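Local coordinates for phenazine biosynthesis protein PhzF family (Enterococcus faecalis, PDB 1S7J) that is probably an isomerase of the PhzF family, related to the diaminopimelate epimerases, at residues K28-P31 with E32-Q36; W61-E65 with R66-L70; V149-D152 with E153-A157; I159-F163 with S164-A168. One frame throughout, in Å; residues are numbered along the deposited sequence.

Each contact is local, between neighbours along one continuous piece of chain. Three sit where a loop enters a helix: contact 1 at helix 32-42, contact 3 at helix 153-158 and contact 4 at helix 163-168. Contact 2 is the turn of the hairpin 56-62/67-68. Contact 1 lies on the surface, whereas the others are partly buried. Contacts 3 and 4 use an aspartate N-cap; contact 1 has a proline there and relies on a backbone bond and on apolar and sulfur contacts. Contacts 1 and 2 touch through E32, Q36, F62, T63, R66 and E67, and contacts 3 and 4 through L150 and I159. Contact 2, beside the predicted active-site E46, mixes ring faces with hydroxyl and guanidinium bonds.

Contact 1. Residues K28-P31 with E32-Q36; sequences KWLP and EAVMQ
The indole of W29 is met by the thioether of M35 in a Met-aromatic contact. M35 SD stands 4.8 Å from the centroid of the six-membered W29 ring, on a line 71° off the ring normal, so the sulfur approaches obliquely beside the CE3-CZ3 bond, with M35 SD 3.7 Å from W29 CZ3. The same indole makes a cation-pi contact with R60, and its NE1 has a weak hydrogen bond to E53. The W29 and M35 side chains cross at about a right angle, and the bend of M35 at its last torsion (chi3 -94°) carries M35 CE back over the loop, where it lies 3.0 Å from L30 O, a tight approach. Lower down the M35 chain, M35 CG packs on L30 CB at 3.8 Å. On the solvent side the ring of P31 lies alongside V34, both pointing the same way, with P31 CD 3.8 Å from V34 CG2. P31 is the N-cap of helix 32-42, and its carbonyl closes the first turn: M35 N donates to P31 O over 3.2 Å. M35 also reaches F49 and F62, which places the start of the helix against strands 47-53 and 56-62. A proline N-cap offers no side-chain acceptor to the first helical N-H groups, so across these residues the one clear hydrogen bond is backbone to backbone, and the side chains join through apolar and sulfur-aromatic contacts alone.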
# COMPACT_ATOMS: atom_id res chain seq x y z
N LYS A 28 -4.34 24.89 -6.72
CA LYS A 28 -5.57 25.16 -5.98
C LYS A 28 -6.49 23.94 -6.13
O LYS A 28 -6.25 23.07 -6.96
CB LYS A 28 -6.27 26.43 -6.50
CG LYS A 28 -6.56 26.42 -7.99
CD LYS A 28 -7.14 27.74 -8.46
CE LYS A 28 -7.33 27.74 -9.97
NZ LYS A 28 -8.00 28.98 -10.45
N TRP A 29 -7.50 23.84 -5.29
CA TRP A 29 -8.40 22.71 -5.34
C TRP A 29 -9.44 22.72 -6.45
O TRP A 29 -10.11 23.72 -6.70
CB TRP A 29 -9.09 22.52 -4.01
CG TRP A 29 -8.24 21.87 -2.98
CD1 TRP A 29 -7.86 22.39 -1.78
CD2 TRP A 29 -7.69 20.53 -3.02
NE1 TRP A 29 -7.11 21.48 -1.08
CE2 TRP A 29 -6.99 20.34 -1.81
CE3 TRP A 29 -7.72 19.51 -3.96
CZ2 TRP A 29 -6.33 19.14 -1.52
CZ3 TRP A 29 -7.05 18.32 -3.67
CH2 TRP A 29 -6.37 18.15 -2.46
N LEU A 30 -9.57 21.57 -7.10
CA LEU A 30 -10.55 21.37 -8.15
C LEU A 30 -11.83 20.90 -7.44
O LEU A 30 -11.77 20.47 -6.28
CB LEU A 30 -10.08 20.25 -9.11
CG LEU A 30 -8.95 20.55 -10.10
CD1 LEU A 30 -8.39 19.26 -10.66
CD2 LEU A 30 -9.47 21.45 -11.22
N PRO A 31 -12.99 21.04 -8.09
CA PRO A 31 -14.24 20.61 -7.47
C PRO A 31 -14.19 19.09 -7.21
O PRO A 31 -13.48 18.38 -7.91
CB PRO A 31 -15.28 20.95 -8.53
CG PRO A 31 -14.70 22.18 -9.18
CD PRO A 31 -13.25 21.78 -9.34
N GLU A 32 -14.90 18.63 -6.20
CA GLU A 32 -14.95 17.21 -5.85
C GLU A 32 -15.28 16.34 -7.06
O GLU A 32 -14.63 15.30 -7.29
CB GLU A 32 -15.98 17.00 -4.73
CG GLU A 32 -16.85 15.73 -4.83
CD GLU A 32 -16.18 14.48 -4.28
OE1 GLU A 32 -16.54 13.36 -4.73
OE2 GLU A 32 -15.31 14.61 -3.39
N ALA A 33 -16.29 16.76 -7.82
CA ALA A 33 -16.76 16.04 -9.00
C ALA A 33 -15.65 15.82 -10.03
O ALA A 33 -15.43 14.71 -10.51
CB ALA A 33 -17.92 16.79 -9.64
N VAL A 34 -14.96 16.90 -10.37
CA VAL A 34 -13.89 16.84 -11.33
C VAL A 34 -12.79 15.87 -10.93
O VAL A 34 -12.23 15.17 -11.78
CB VAL A 34 -13.27 18.21 -11.55
CG1 VAL A 34 -12.17 18.13 -12.59
CG2 VAL A 34 -14.35 19.20 -11.97
N MET A 35 -12.44 15.86 -9.66
CA MET A 35 -11.41 14.98 -9.17
C MET A 35 -11.85 13.52 -9.23
O MET A 35 -11.02 12.61 -9.41
CB MET A 35 -11.00 15.36 -7.74
CG MET A 35 -10.32 16.72 -7.65
SD MET A 35 -9.48 16.96 -6.06
CE MET A 35 -10.79 17.82 -5.17
N GLN A 36 -13.14 13.29 -9.01
CA GLN A 36 -13.72 11.95 -9.06
C GLN A 36 -13.66 11.48 -10.50
O GLN A 36 -13.22 10.36 -10.79
CB GLN A 36 -15.18 11.99 -8.62
CG GLN A 36 -15.85 10.62 -8.62
CD GLN A 36 -15.28 9.70 -7.56
OE1 GLN A 36 -15.69 9.75 -6.39
NE2 GLN A 36 -14.31 8.86 -7.94

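Contact 2. Residues W61-E65 with R66-L70; sequences WFTPE and REIDL
T63 and R66 form the closely fitted end of this turn. R66 O accepts twice: from T63 N at 3.1 Å, nearly straight (170°) but from above the carbonyl plane, and from T63 OG1 at 3.2 Å, on a lone pair in that plane. R66 NH1 returns a 2.7 Å bond to T63 OG1, which lies in the guanidinium plane. The bends in the R66 chain at chi2 and chi3 fold it back beside T63; its NE is buried without a polar partner. Two ring faces are also well packed. L70 CA sits over the six-membered ring of W61, 3.8 Å from the centroid, and E67 lies across one face of F62, its carboxylate tilted 29° from the ring and E67 CB 4.1 Å from the centroid. The carboxylate of E67 is held by a salt bridge to R60. By contrast, the strand pairing beyond is loose, and E65 is exposed, its OE2 in a long, weak ion pair with R196. The hairpin lies between helix 32-42, whose M35 and A39 touch F62, and strand 100-107, whose L102 meets W61 and L70; the side chains of T63 and of E46, the predicted active-site residue, are about 3 Å apart at their nearest atoms.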
# COMPACT_ATOMS: atom_id res chain seq x y z
N TRP A 61 -7.29 11.35 -1.86
CA TRP A 61 -7.20 10.16 -2.71
C TRP A 61 -8.56 9.82 -3.24
O TRP A 61 -9.57 9.95 -2.54
CB TRP A 61 -6.67 8.96 -1.95
CG TRP A 61 -5.51 9.21 -1.07
CD1 TRP A 61 -4.19 8.94 -1.34
CD2 TRP A 61 -5.54 9.71 0.26
NE1 TRP A 61 -3.41 9.23 -0.25
CE2 TRP A 61 -4.22 9.70 0.75
CE3 TRP A 61 -6.57 10.16 1.11
CZ2 TRP A 61 -3.89 10.12 2.05
CZ3 TRP A 61 -6.25 10.58 2.39
CH2 TRP A 61 -4.92 10.56 2.85
N PHE A 62 -8.59 9.34 -4.48
CA PHE A 62 -9.80 8.92 -5.16
C PHE A 62 -9.56 7.65 -5.95
O PHE A 62 -8.48 7.47 -6.49
CB PHE A 62 -10.24 9.98 -6.18
CG PHE A 62 -10.82 11.21 -5.57
CD1 PHE A 62 -9.99 12.25 -5.15
CD2 PHE A 62 -12.20 11.37 -5.46
CE1 PHE A 62 -10.53 13.42 -4.63
CE2 PHE A 62 -12.75 12.54 -4.93
CZ PHE A 62 -11.91 13.56 -4.51
N THR A 63 -10.51 6.74 -5.93
CA THR A 63 -10.44 5.56 -6.71
C THR A 63 -11.51 5.71 -7.85
O THR A 63 -12.33 6.63 -7.83
CB THR A 63 -10.61 4.25 -5.91
OG1 THR A 63 -11.96 4.21 -5.43
CG2 THR A 63 -9.67 4.19 -4.73
N PRO A 64 -11.54 4.77 -8.75
CA PRO A 64 -12.60 4.89 -9.71
C PRO A 64 -14.03 4.91 -9.16
O PRO A 64 -14.97 5.30 -9.84
CB PRO A 64 -12.32 3.81 -10.70
CG PRO A 64 -10.80 3.74 -10.67
CD PRO A 64 -10.52 3.83 -9.20
N GLU A 65 -14.18 4.42 -7.92
CA GLU A 65 -15.51 4.36 -7.26
C GLU A 65 -15.85 5.65 -6.50
O GLU A 65 -16.95 6.20 -6.65
CB GLU A 65 -15.59 3.17 -6.34
CG GLU A 65 -16.16 1.95 -7.05
CD GLU A 65 -16.47 0.85 -6.07
OE1 GLU A 65 -17.13 1.15 -5.04
OE2 GLU A 65 -16.02 -0.29 -6.28
N ARG A 66 -14.94 6.06 -5.62
CA ARG A 66 -15.10 7.30 -4.84
C ARG A 66 -13.87 7.59 -3.95
O ARG A 66 -12.88 6.87 -4.01
CB ARG A 66 -16.42 7.26 -4.03
CG ARG A 66 -16.37 6.75 -2.59
CD ARG A 66 -16.06 5.28 -2.37
NE ARG A 66 -14.84 4.76 -3.00
CZ ARG A 66 -14.08 3.81 -2.47
NH1 ARG A 66 -13.01 3.36 -3.12
NH2 ARG A 66 -14.35 3.34 -1.25
N GLU A 67 -13.94 8.67 -3.17
CA GLU A 67 -12.81 9.06 -2.29
C GLU A 67 -12.59 8.14 -1.10
O GLU A 67 -13.53 7.84 -0.36
CB GLU A 67 -12.99 10.48 -1.81
CG GLU A 67 -11.80 11.00 -1.03
CD GLU A 67 -11.89 12.48 -0.79
OE1 GLU A 67 -12.94 13.08 -1.17
OE2 GLU A 67 -10.93 13.06 -0.24
N ILE A 68 -11.35 7.71 -0.90
CA ILE A 68 -11.02 6.83 0.20
C ILE A 68 -10.34 7.59 1.37
O ILE A 68 -9.81 8.68 1.18
CB ILE A 68 -10.17 5.61 -0.30
CG1 ILE A 68 -9.88 4.61 0.88
CG2 ILE A 68 -8.88 6.09 -0.96
CD1 ILE A 68 -11.10 4.07 1.64
N ASP A 69 -10.41 7.00 2.56
CA ASP A 69 -9.82 7.60 3.78
C ASP A 69 -8.31 7.67 3.74
O ASP A 69 -7.71 8.54 4.38
CB ASP A 69 -10.21 6.78 5.02
CG ASP A 69 -11.69 6.83 5.32
OD1 ASP A 69 -12.23 7.95 5.54
OD2 ASP A 69 -12.32 5.75 5.36
N LEU A 70 -7.67 6.74 3.02
CA LEU A 70 -6.22 6.71 2.97
C LEU A 70 -5.69 5.54 2.12
O LEU A 70 -6.32 4.48 2.08
CB LEU A 70 -5.70 6.54 4.41
CG LEU A 70 -4.24 6.85 4.74
CD1 LEU A 70 -4.16 7.26 6.20
CD2 LEU A 70 -3.32 5.67 4.46

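Contact 3. Residues V149-D152 with E153-A157; sequences VLKD and EETVA
D152 reaches over the start of helix 153-158 and grips T155 with a single oxygen. Its CB sits beside the backbone N of E153, at the point where the chain turns into the helix. CG stands between the backbone N and the carbonyl carbon (chi1 49°), a torsion that swings the carboxylate back over the first turn. From CG, the OD1 branch does the bonding. T155 OG1 donates to D152 OD1 at 2.7 Å, nearly along the C-O axis, while T155 N donates to it at 2.9 Å from above the carboxylate plane, 36° out of it. D152 OD1 also lies 3.8 Å from E154 CB. The other branch, D152 OD2, ends 4.2 Å from E154 OE1; these like charges probably disfavour each other mildly. This is an N-cap: the aspartate side chain takes up an N-H of the first turn that has no earlier helical carbonyl to meet, and the negative group probably interacts favourably with the positive end of the helix dipole. The backbone of D152 completes the turn, D152 O accepting from V156 N at 3.2 Å. Beneath the cap, L150 CD2 packs 4.0 Å from V156 CG2, and both residues continue onto V177 of strand 175-180. K151 crosses T155 at about a right angle, bringing its CB near OG1. E153 turns away from the loop, and its OE2 accepts from the backbone N of D182.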
# COMPACT_ATOMS: atom_id res chain seq x y z
N VAL A 149 -0.90 -17.52 7.83
CA VAL A 149 0.51 -17.84 7.62
C VAL A 149 0.55 -19.14 6.82
O VAL A 149 -0.14 -20.09 7.15
CB VAL A 149 1.26 -18.00 8.96
CG1 VAL A 149 2.73 -18.29 8.72
CG2 VAL A 149 1.09 -16.74 9.81
N LEU A 150 1.32 -19.14 5.74
CA LEU A 150 1.42 -20.31 4.88
C LEU A 150 2.76 -21.03 4.98
O LEU A 150 3.65 -20.60 5.71
CB LEU A 150 1.12 -19.91 3.43
CG LEU A 150 -0.34 -19.71 2.97
CD1 LEU A 150 -1.24 -19.15 4.06
CD2 LEU A 150 -0.35 -18.81 1.74
N LYS A 151 2.89 -22.12 4.23
CA LYS A 151 4.09 -22.95 4.23
C LYS A 151 5.43 -22.23 3.93
O LYS A 151 6.35 -22.27 4.74
CB LYS A 151 3.92 -24.13 3.27
CG LYS A 151 5.08 -25.12 3.27
CD LYS A 151 4.90 -26.22 2.24
CE LYS A 151 6.12 -27.14 2.20
NZ LYS A 151 5.97 -28.26 1.23
N ASP A 152 5.53 -21.62 2.75
CA ASP A 152 6.76 -20.91 2.35
C ASP A 152 6.50 -19.84 1.31
O ASP A 152 5.34 -19.55 0.98
CB ASP A 152 7.82 -21.91 1.83
CG ASP A 152 7.25 -22.90 0.78
OD1 ASP A 152 6.15 -22.68 0.23
OD2 ASP A 152 7.94 -23.90 0.51
N GLU A 153 7.57 -19.23 0.78
CA GLU A 153 7.40 -18.18 -0.23
C GLU A 153 6.85 -18.75 -1.52
O GLU A 153 6.03 -18.12 -2.19
CB GLU A 153 8.73 -17.47 -0.51
CG GLU A 153 8.58 -16.36 -1.56
CD GLU A 153 9.90 -15.67 -1.91
OE1 GLU A 153 9.97 -15.09 -3.02
OE2 GLU A 153 10.84 -15.68 -1.09
N GLU A 154 7.33 -19.93 -1.89
CA GLU A 154 6.90 -20.60 -3.09
C GLU A 154 5.37 -20.81 -3.08
O GLU A 154 4.72 -20.66 -4.11
CB GLU A 154 7.59 -21.94 -3.25
CG GLU A 154 7.43 -22.54 -4.66
CD GLU A 154 7.78 -24.01 -4.71
OE1 GLU A 154 7.71 -24.68 -3.65
OE2 GLU A 154 8.11 -24.52 -5.81
N THR A 155 4.84 -21.16 -1.92
CA THR A 155 3.40 -21.39 -1.80
C THR A 155 2.59 -20.10 -1.84
O THR A 155 1.48 -20.07 -2.38
CB THR A 155 3.06 -22.18 -0.50
OG1 THR A 155 3.71 -23.46 -0.52
CG2 THR A 155 1.55 -22.38 -0.38
N VAL A 156 3.12 -19.04 -1.23
CA VAL A 156 2.43 -17.75 -1.19
C VAL A 156 2.33 -17.20 -2.60
O VAL A 156 1.26 -16.74 -3.03
CB VAL A 156 3.21 -16.74 -0.29
CG1 VAL A 156 2.57 -15.38 -0.34
CG2 VAL A 156 3.24 -17.23 1.13
N ALA A 157 3.45 -17.24 -3.30
CA ALA A 157 3.54 -16.75 -4.66
C ALA A 157 2.63 -17.52 -5.61
O ALA A 157 1.88 -16.93 -6.38
CB ALA A 157 4.98 -16.85 -5.13

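Contact 4. Residues I159-F163 with S164-A168; sequences ITPDF and SALKA
The backbone of D162 makes an inverse gamma turn (phi -87°, psi 90°) just before helix 163-168, and D162 O then receives L166 N at 3.0 Å, as well as a weak bond from A165 N. One residue further along, K167 N donates to F163 O at 3.2 Å. With CG trans to the backbone N (chi1 -178°), the D162 side chain extends forward over the helix start, where OD2 carries its bonds. S164 OG donates to D162 OD2 at 2.6 Å, coming in almost in line with the bond from CG to OD2; A165 N comes to the same D162 oxygen at 3.0 Å from well above the carboxylate plane, and S164 N adds a weak bond. D162 is thus the N-cap of the helix, its OD2 shared by a hydroxyl and two backbone N-H groups, which holds OD2 in place over the helix start, where its negative charge is probably favoured by the positive end of the helix dipole. The methyl of A165 lies against the same group, A165 CB 3.4 Å from D162 CG. On the inner side L166 does the apolar work: L166 CD1 is 3.6 Å from P161 CB and 4.1 Å from F163 CD2, where it meets the ring obliquely. F163 and L166 run side by side in the same direction, and one face of the F163 ring carries P161 O, 3.6 Å above the plane and offset toward the rim. L166 goes on to touch A132 and L133 of helix 127-133 and F191 of strand 186-192.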
# COMPACT_ATOMS: atom_id res chain seq x y z
N ILE A 159 -0.17 -19.57 -5.06
CA ILE A 159 -1.63 -19.65 -4.88
C ILE A 159 -2.50 -18.76 -5.75
O ILE A 159 -2.11 -17.64 -6.13
CB ILE A 159 -2.06 -19.44 -3.40
CG1 ILE A 159 -1.71 -18.02 -2.92
CG2 ILE A 159 -1.45 -20.51 -2.51
CD1 ILE A 159 -2.50 -17.57 -1.70
N THR A 160 -3.67 -19.27 -6.05
CA THR A 160 -4.66 -18.56 -6.84
C THR A 160 -5.99 -18.81 -6.13
O THR A 160 -6.64 -19.85 -6.31
CB THR A 160 -4.65 -19.01 -8.34
OG1 THR A 160 -5.69 -18.34 -9.06
CG2 THR A 160 -4.81 -20.52 -8.46
N PRO A 161 -6.34 -17.91 -5.20
CA PRO A 161 -7.56 -17.95 -4.39
C PRO A 161 -8.86 -17.81 -5.15
O PRO A 161 -8.92 -17.21 -6.23
CB PRO A 161 -7.37 -16.78 -3.43
CG PRO A 161 -5.89 -16.66 -3.33
CD PRO A 161 -5.48 -16.80 -4.76
N ASP A 162 -9.92 -18.36 -4.56
CA ASP A 162 -11.26 -18.28 -5.09
C ASP A 162 -11.74 -16.97 -4.50
O ASP A 162 -12.24 -16.93 -3.38
CB ASP A 162 -12.08 -19.46 -4.54
CG ASP A 162 -13.51 -19.49 -5.07
OD1 ASP A 162 -14.05 -20.61 -5.21
OD2 ASP A 162 -14.10 -18.42 -5.33
N PHE A 163 -11.52 -15.87 -5.22
CA PHE A 163 -11.89 -14.53 -4.76
C PHE A 163 -13.35 -14.32 -4.39
O PHE A 163 -13.67 -13.41 -3.61
CB PHE A 163 -11.42 -13.47 -5.75
CG PHE A 163 -9.93 -13.41 -5.91
CD1 PHE A 163 -9.34 -13.73 -7.13
CD2 PHE A 163 -9.11 -13.07 -4.83
CE1 PHE A 163 -7.95 -13.72 -7.28
CE2 PHE A 163 -7.73 -13.05 -4.97
CZ PHE A 163 -7.15 -13.38 -6.19
N SER A 164 -14.25 -15.12 -4.96
CA SER A 164 -15.66 -15.00 -4.63
C SER A 164 -15.90 -15.70 -3.28
O SER A 164 -16.78 -15.30 -2.51
CB SER A 164 -16.54 -15.62 -5.73
OG SER A 164 -16.18 -16.95 -6.02
N ALA A 165 -15.09 -16.72 -3.00
CA ALA A 165 -15.18 -17.45 -1.75
C ALA A 165 -14.62 -16.61 -0.60
O ALA A 165 -15.11 -16.68 0.53
CB ALA A 165 -14.43 -18.77 -1.85
N LEU A 166 -13.56 -15.84 -0.89
CA LEU A 166 -12.93 -14.98 0.10
C LEU A 166 -13.83 -13.80 0.46
O LEU A 166 -13.90 -13.39 1.62
CB LEU A 166 -11.58 -14.46 -0.42
CG LEU A 166 -10.37 -15.41 -0.46
CD1 LEU A 166 -9.20 -14.71 -1.11
CD2 LEU A 166 -10.00 -15.86 0.94
N LYS A 167 -14.50 -13.24 -0.54
CA LYS A 167 -15.41 -12.10 -0.34
C LYS A 167 -16.52 -12.50 0.62
O LYS A 167 -17.08 -11.66 1.34
CB LYS A 167 -16.01 -11.68 -1.69
CG LYS A 167 -16.96 -10.49 -1.65
CD LYS A 167 -17.40 -10.13 -3.06
CE LYS A 167 -18.34 -8.94 -3.09
NZ LYS A 167 -18.67 -8.58 -4.51
N ALA A 168 -16.84 -13.80 0.62
CA ALA A 168 -17.88 -14.36 1.45
C ALA A 168 -17.50 -14.54 2.93
O ALA A 168 -18.37 -14.58 3.79
CB ALA A 168 -18.35 -15.70 0.87